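Local coordinates for protein transcription regulator (Lactobacillus plantarum WCFS1, PDB 3CLK) that probably regulates transcription as a DNA-binding dimer of the LacI type, the modelled part resembling a periplasmic binding protein and probably sensing a small effector, at residues 201-204 with 205-209; 238-241 with 242-245; 53-56 with 57-61. All coordinates share one frame; numbering follows the deposited sequence.

From the N terminus, interaction 3 (53-56 with 57-61) comes first, on helix 53-63 beside the parallel sheet that begins with strands 11-15 and 41-44. Interaction 1 (201-204 with 205-209) follows at the C-terminal end of helix 194-206, in the other lobe, and interaction 2 (238-241 with 242-245) opens helix 240-256. Each joins consecutive residues, so each closes only a helical turn or cap; the three follow in series, and none nests in or crosses another. Centres of interactions 1 and 3 lie 42 Å apart, those of 2 and 3 24 Å. Interaction 2 is the most central, where a strand of one lobe hands over to a helix packed against the other.

Interaction 1: residues 201-204 with 205-209; sequences LNQA and SSFGI
The amide oxygen of Q203 rests over one face of the F207 ring, OE1 standing 3.5 Å from CZ and offset toward the rim. The amide and ring planes are 76° apart, which excludes a parallel stack. A bend at chi2 (59°) turns the amide forward to F207, one turn later. In the backbone, F207 N bonds to Q203 O at 3.0 Å, with a weak second bond to A204 O. That carbonyl also accepts from I209 N at 2.9 Å, the donor standing above the carbonyl plane, while G208 N bonds to S205 O. The last two bonds, with G208 at positive phi (81°), make a Schellman motif ending the helix. I209 folds back so that its CB lies 4.0 Å from A204 CB. With an alanine in place of F207 the aromatic face under Q203 OE1 is gone, which would probably leave the amide less restricted, with M177 and K178 still touching Q203. Further out, N202 ND2 is held by Y170 OH and by I228 O of the second subunit. The capped end belongs to the beta-alpha-beta unit of strand 188-191, helix 194-206 and strand 216-219; Q203 and I209 both pack on M177 of helix 170-180.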
# COMPACT_ATOMS: atom_id res chain seq x y z
N LEU B 201 15.73 -1.50 9.08
CA LEU B 201 15.81 -2.91 9.43
C LEU B 201 16.68 -3.71 8.48
O LEU B 201 17.54 -4.50 8.92
CB LEU B 201 14.40 -3.52 9.46
CG LEU B 201 14.19 -4.87 10.15
CD1 LEU B 201 12.72 -5.30 10.03
CD2 LEU B 201 15.07 -5.92 9.52
N ASN B 202 16.45 -3.54 7.19
CA ASN B 202 17.21 -4.27 6.20
C ASN B 202 18.67 -3.81 6.14
O ASN B 202 19.56 -4.64 6.02
CB ASN B 202 16.56 -4.15 4.81
CG ASN B 202 15.27 -4.95 4.69
OD1 ASN B 202 14.99 -5.84 5.50
ND2 ASN B 202 14.47 -4.64 3.67
N GLN B 203 18.90 -2.50 6.23
CA GLN B 203 20.28 -2.00 6.18
C GLN B 203 21.05 -2.45 7.41
O GLN B 203 22.22 -2.80 7.31
CB GLN B 203 20.34 -0.47 6.08
CG GLN B 203 21.78 0.05 5.89
CD GLN B 203 22.44 -0.50 4.63
OE1 GLN B 203 23.64 -0.82 4.62
NE2 GLN B 203 21.67 -0.62 3.56
N ALA B 204 20.40 -2.42 8.57
CA ALA B 204 21.05 -2.86 9.80
C ALA B 204 21.47 -4.31 9.59
O ALA B 204 22.59 -4.71 9.91
CB ALA B 204 20.08 -2.77 10.97
N SER B 205 20.56 -5.10 9.04
CA SER B 205 20.81 -6.50 8.78
C SER B 205 22.04 -6.68 7.89
O SER B 205 22.89 -7.55 8.14
CB SER B 205 19.59 -7.14 8.14
OG SER B 205 19.81 -8.52 7.91
N SER B 206 22.15 -5.85 6.86
CA SER B 206 23.29 -5.91 5.95
C SER B 206 24.60 -5.58 6.67
O SER B 206 25.67 -6.08 6.29
CB SER B 206 23.09 -4.96 4.77
OG SER B 206 22.01 -5.40 3.96
N PHE B 207 24.52 -4.75 7.70
CA PHE B 207 25.71 -4.38 8.48
C PHE B 207 26.00 -5.46 9.54
O PHE B 207 26.97 -5.36 10.29
CB PHE B 207 25.51 -3.03 9.19
CG PHE B 207 25.68 -1.82 8.30
CD1 PHE B 207 26.47 -1.86 7.17
CD2 PHE B 207 25.09 -0.60 8.66
CE1 PHE B 207 26.69 -0.72 6.39
CE2 PHE B 207 25.30 0.55 7.89
CZ PHE B 207 26.10 0.49 6.76
N GLY B 208 25.17 -6.49 9.60
CA GLY B 208 25.37 -7.54 10.58
C GLY B 208 24.85 -7.16 11.96
O GLY B 208 25.23 -7.77 12.96
N ILE B 209 24.00 -6.14 12.01
CA ILE B 209 23.40 -5.67 13.27
C ILE B 209 22.07 -6.41 13.47
O ILE B 209 21.16 -6.30 12.65
CB ILE B 209 23.13 -4.14 13.22
CG1 ILE B 209 24.46 -3.39 13.07
CG2 ILE B 209 22.41 -3.69 14.50
CD1 ILE B 209 24.29 -1.88 12.91

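Interaction 2: residues 238-241 with 242-245; sequences QDFF and QMGV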
# COMPACT_ATOMS: atom_id res chain seq x y z
N GLN B 238 -1.25 4.69 14.61
CA GLN B 238 -2.21 5.78 14.47
C GLN B 238 -3.52 5.13 14.10
O GLN B 238 -3.54 4.12 13.39
CB GLN B 238 -1.80 6.75 13.35
CG GLN B 238 -0.45 7.41 13.53
CD GLN B 238 -0.26 8.58 12.58
OE1 GLN B 238 -1.00 9.55 12.63
NE2 GLN B 238 0.74 8.48 11.70
N ASP B 239 -4.62 5.70 14.58
CA ASP B 239 -5.93 5.14 14.26
C ASP B 239 -6.46 5.80 13.01
O ASP B 239 -7.41 6.58 13.07
CB ASP B 239 -6.90 5.35 15.42
CG ASP B 239 -8.14 4.50 15.30
OD1 ASP B 239 -8.47 4.08 14.17
OD2 ASP B 239 -8.80 4.26 16.33
N PHE B 240 -5.85 5.48 11.87
CA PHE B 240 -6.25 6.04 10.58
C PHE B 240 -7.73 5.80 10.28
O PHE B 240 -8.43 6.68 9.78
CB PHE B 240 -5.41 5.43 9.45
CG PHE B 240 -3.93 5.67 9.58
CD1 PHE B 240 -3.41 6.96 9.53
CD2 PHE B 240 -3.04 4.60 9.72
CE1 PHE B 240 -2.03 7.19 9.63
CE2 PHE B 240 -1.66 4.82 9.81
CZ PHE B 240 -1.15 6.11 9.77
N PHE B 241 -8.19 4.59 10.59
CA PHE B 241 -9.58 4.24 10.34
C PHE B 241 -10.49 5.26 11.00
O PHE B 241 -11.38 5.83 10.36
CB PHE B 241 -9.88 2.85 10.91
CG PHE B 241 -11.21 2.29 10.47
CD1 PHE B 241 -11.32 1.59 9.28
CD2 PHE B 241 -12.35 2.48 11.25
CE1 PHE B 241 -12.54 1.07 8.86
CE2 PHE B 241 -13.58 1.97 10.84
CZ PHE B 241 -13.68 1.26 9.64
N GLN B 242 -10.26 5.51 12.29
CA GLN B 242 -11.06 6.45 13.04
C GLN B 242 -10.99 7.86 12.44
O GLN B 242 -11.97 8.60 12.47
CB GLN B 242 -10.62 6.48 14.50
CG GLN B 242 -11.50 7.35 15.39
CD GLN B 242 -12.97 6.97 15.28
OE1 GLN B 242 -13.33 5.80 15.40
NE2 GLN B 242 -13.83 7.97 15.07
N MSE B 243 -9.83 8.23 11.92
CA MSE B 243 -9.69 9.54 11.30
C MSE B 243 -10.71 9.65 10.19
O MSE B 243 -11.38 10.67 10.03
CB MSE B 243 -8.29 9.73 10.72
CG MSE B 243 -7.21 9.78 11.76
SE MSE B 243 -5.52 10.20 10.94
CE MSE B 243 -4.34 9.58 12.36
N GLY B 244 -10.82 8.57 9.41
CA GLY B 244 -11.74 8.53 8.30
C GLY B 244 -13.19 8.55 8.74
O GLY B 244 -14.04 9.18 8.10
N VAL B 245 -13.48 7.84 9.83
CA VAL B 245 -14.84 7.80 10.37
C VAL B 245 -15.25 9.20 10.82
O VAL B 245 -16.27 9.72 10.39
CB VAL B 245 -14.93 6.84 11.57
CG1 VAL B 245 -16.30 6.96 12.24
CG2 VAL B 245 -14.70 5.41 11.11
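D239 caps the start of helix 240-256 by taking the amide of Q242 on its carboxylate: OD1 lies 3.0 Å from Q242 N, with an N-H...O angle of 160°. The nitrogen comes from above the carboxylate plane, 55° out of it. With CG anti to the backbone N (chi1 -166°), the carboxylate is carried forward to the first helical turn, where it also rests against Q242 CB, 3.2 Å from OD1. The backbone of D239 serves the same turn: its O accepts from M243 N at 3.1 Å, in the carbonyl plane. D239 is thus the N-cap residue, and its negative charge would probably interact favourably with the helix dipole.

The tightly packed side is built on buried Q238, F240 and M243, the last a selenomethionine. M243 runs extended beside F240, pointing the same way, and brings CE to 4.0 Å from F240 CD1. Its selenium makes an oblique Met-aromatic contact, 5.4 Å from the ring centroid. The same methyl lies 3.4 Å from Q238 OE1, an oxygen already hydrogen-bonded to S107 OG, while Q238 NE2 is held by D221. Q238 CB sits over one face of the F240 ring.

The other side is the more open to solvent: D239, F241, Q242 and V245 are partly exposed. F241 CE2 still meets V245 CG2 at 3.6 Å, the side chains crossing at a slant, and Q242 bends away from D239 to bond T246 OG1 through NE2.

Helix 240-256 follows strand 234-237 after the two residues Q238 and D239. F240 packs on Q25 and I26, F241 on E32 and V245 on E33, all of helix 22-34, while M243 reaches the loop residues S95 and S107.

Interaction 3: residues 53-56 with 57-61; sequences EQKH and ALLTA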
# COMPACT_ATOMS: atom_id res chain seq x y z
N GLU B 53 -1.10 19.93 -10.56
CA GLU B 53 -1.71 18.62 -10.34
C GLU B 53 -2.68 18.80 -9.18
O GLU B 53 -3.72 18.14 -9.10
CB GLU B 53 -0.63 17.60 -9.95
CG GLU B 53 -0.04 17.83 -8.56
CD GLU B 53 1.26 17.07 -8.33
OE1 GLU B 53 1.76 17.09 -7.18
OE2 GLU B 53 1.78 16.46 -9.29
N GLN B 54 -2.32 19.71 -8.28
CA GLN B 54 -3.09 20.02 -7.09
C GLN B 54 -4.31 20.87 -7.41
O GLN B 54 -5.45 20.46 -7.19
CB GLN B 54 -2.19 20.73 -6.10
CG GLN B 54 -2.83 21.08 -4.79
CD GLN B 54 -1.79 21.42 -3.74
OE1 GLN B 54 -1.01 20.56 -3.33
NE2 GLN B 54 -1.76 22.68 -3.31
N LYS B 55 -4.06 22.08 -7.92
CA LYS B 55 -5.13 23.01 -8.27
C LYS B 55 -6.23 22.30 -9.06
O LYS B 55 -7.41 22.51 -8.82
CB LYS B 55 -4.54 24.17 -9.07
CG LYS B 55 -5.49 25.32 -9.37
CD LYS B 55 -6.33 25.05 -10.60
CE LYS B 55 -6.71 26.35 -11.27
NZ LYS B 55 -5.49 27.12 -11.68
N HIS B 56 -5.82 21.45 -10.00
CA HIS B 56 -6.78 20.71 -10.82
C HIS B 56 -7.50 19.62 -10.05
O HIS B 56 -8.60 19.21 -10.40
CB HIS B 56 -6.06 20.11 -12.03
CG HIS B 56 -5.66 21.13 -13.05
ND1 HIS B 56 -6.58 21.83 -13.81
CD2 HIS B 56 -4.44 21.62 -13.40
CE1 HIS B 56 -5.95 22.69 -14.58
NE2 HIS B 56 -4.65 22.58 -14.35
N ALA B 57 -6.86 19.13 -8.99
CA ALA B 57 -7.48 18.10 -8.17
C ALA B 57 -8.65 18.75 -7.45
O ALA B 57 -9.75 18.19 -7.42
CB ALA B 57 -6.47 17.54 -7.17
N LEU B 58 -8.41 19.92 -6.87
CA LEU B 58 -9.46 20.65 -6.16
C LEU B 58 -10.63 20.94 -7.09
O LEU B 58 -11.78 20.67 -6.75
CB LEU B 58 -8.93 21.97 -5.58
CG LEU B 58 -8.00 21.95 -4.38
CD1 LEU B 58 -8.62 21.14 -3.25
CD2 LEU B 58 -6.65 21.37 -4.77
N LEU B 59 -10.33 21.50 -8.26
CA LEU B 59 -11.39 21.81 -9.20
C LEU B 59 -12.12 20.56 -9.66
O LEU B 59 -13.34 20.59 -9.83
CB LEU B 59 -10.84 22.57 -10.42
CG LEU B 59 -10.49 24.05 -10.20
CD1 LEU B 59 -10.20 24.70 -11.56
CD2 LEU B 59 -11.64 24.78 -9.52
N THR B 60 -11.40 19.47 -9.84
CA THR B 60 -12.03 18.23 -10.27
C THR B 60 -13.08 17.80 -9.25
O THR B 60 -14.09 17.20 -9.62
CB THR B 60 -11.01 17.08 -10.43
OG1 THR B 60 -10.05 17.43 -11.43
CG2 THR B 60 -11.72 15.80 -10.83
N ALA B 61 -12.84 18.11 -7.98
CA ALA B 61 -13.78 17.74 -6.92
C ALA B 61 -14.92 18.75 -6.78
O ALA B 61 -16.07 18.37 -6.56
CB ALA B 61 -13.03 17.63 -5.59
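H56 O is gripped twice by T60, by the amide N at 2.9 Å and by the hydroxyl OG1 at 2.5 Å, the latter a distance short enough to be read with caution. The two donors arrive from opposite faces of the carbonyl plane. T60 OG1 can donate here because chi1 is -61°, which sets the oxygen beside its own backbone N and points it back at the preceding turn. The buried hydroxyl is thereby satisfied within its own helix. One residue earlier, L59 N bonds to K55 O at 3.1 Å and nearly straight, with an N-H...O angle of 168°. Nearer the start of the helix the evidence is poorer: A57 N makes weak bonds to E53 O and Q54 O, and the place of Q54 O is itself less sure.

This i to i+4 pattern is that of an alpha helix lying against a parallel sheet, in the Rossmann-like lobe expected of the periplasmic-binding-protein family. The inner face carries A57 and A61, both packed on V44 of strand 41-44.

Side chains one turn apart run together on the flanks. K55 and L59 lie alongside each other, pointing the same way, with K55 CE 3.9 Å from L59 CD1; the bend at chi2 leads the lysine's aliphatic chain along the leucine. K55 also touches N80 of helix 78-86. Q54 and L58 run alongside each other too, but L58 CD2 sits too close to Q54 O, so the detail of this pairing is doubtful. Both touch L76, while L58 meets L83 of helix 78-86. On another flank, H56 and T60 pack on N40 of the second subunit, and E53 packs on its H35.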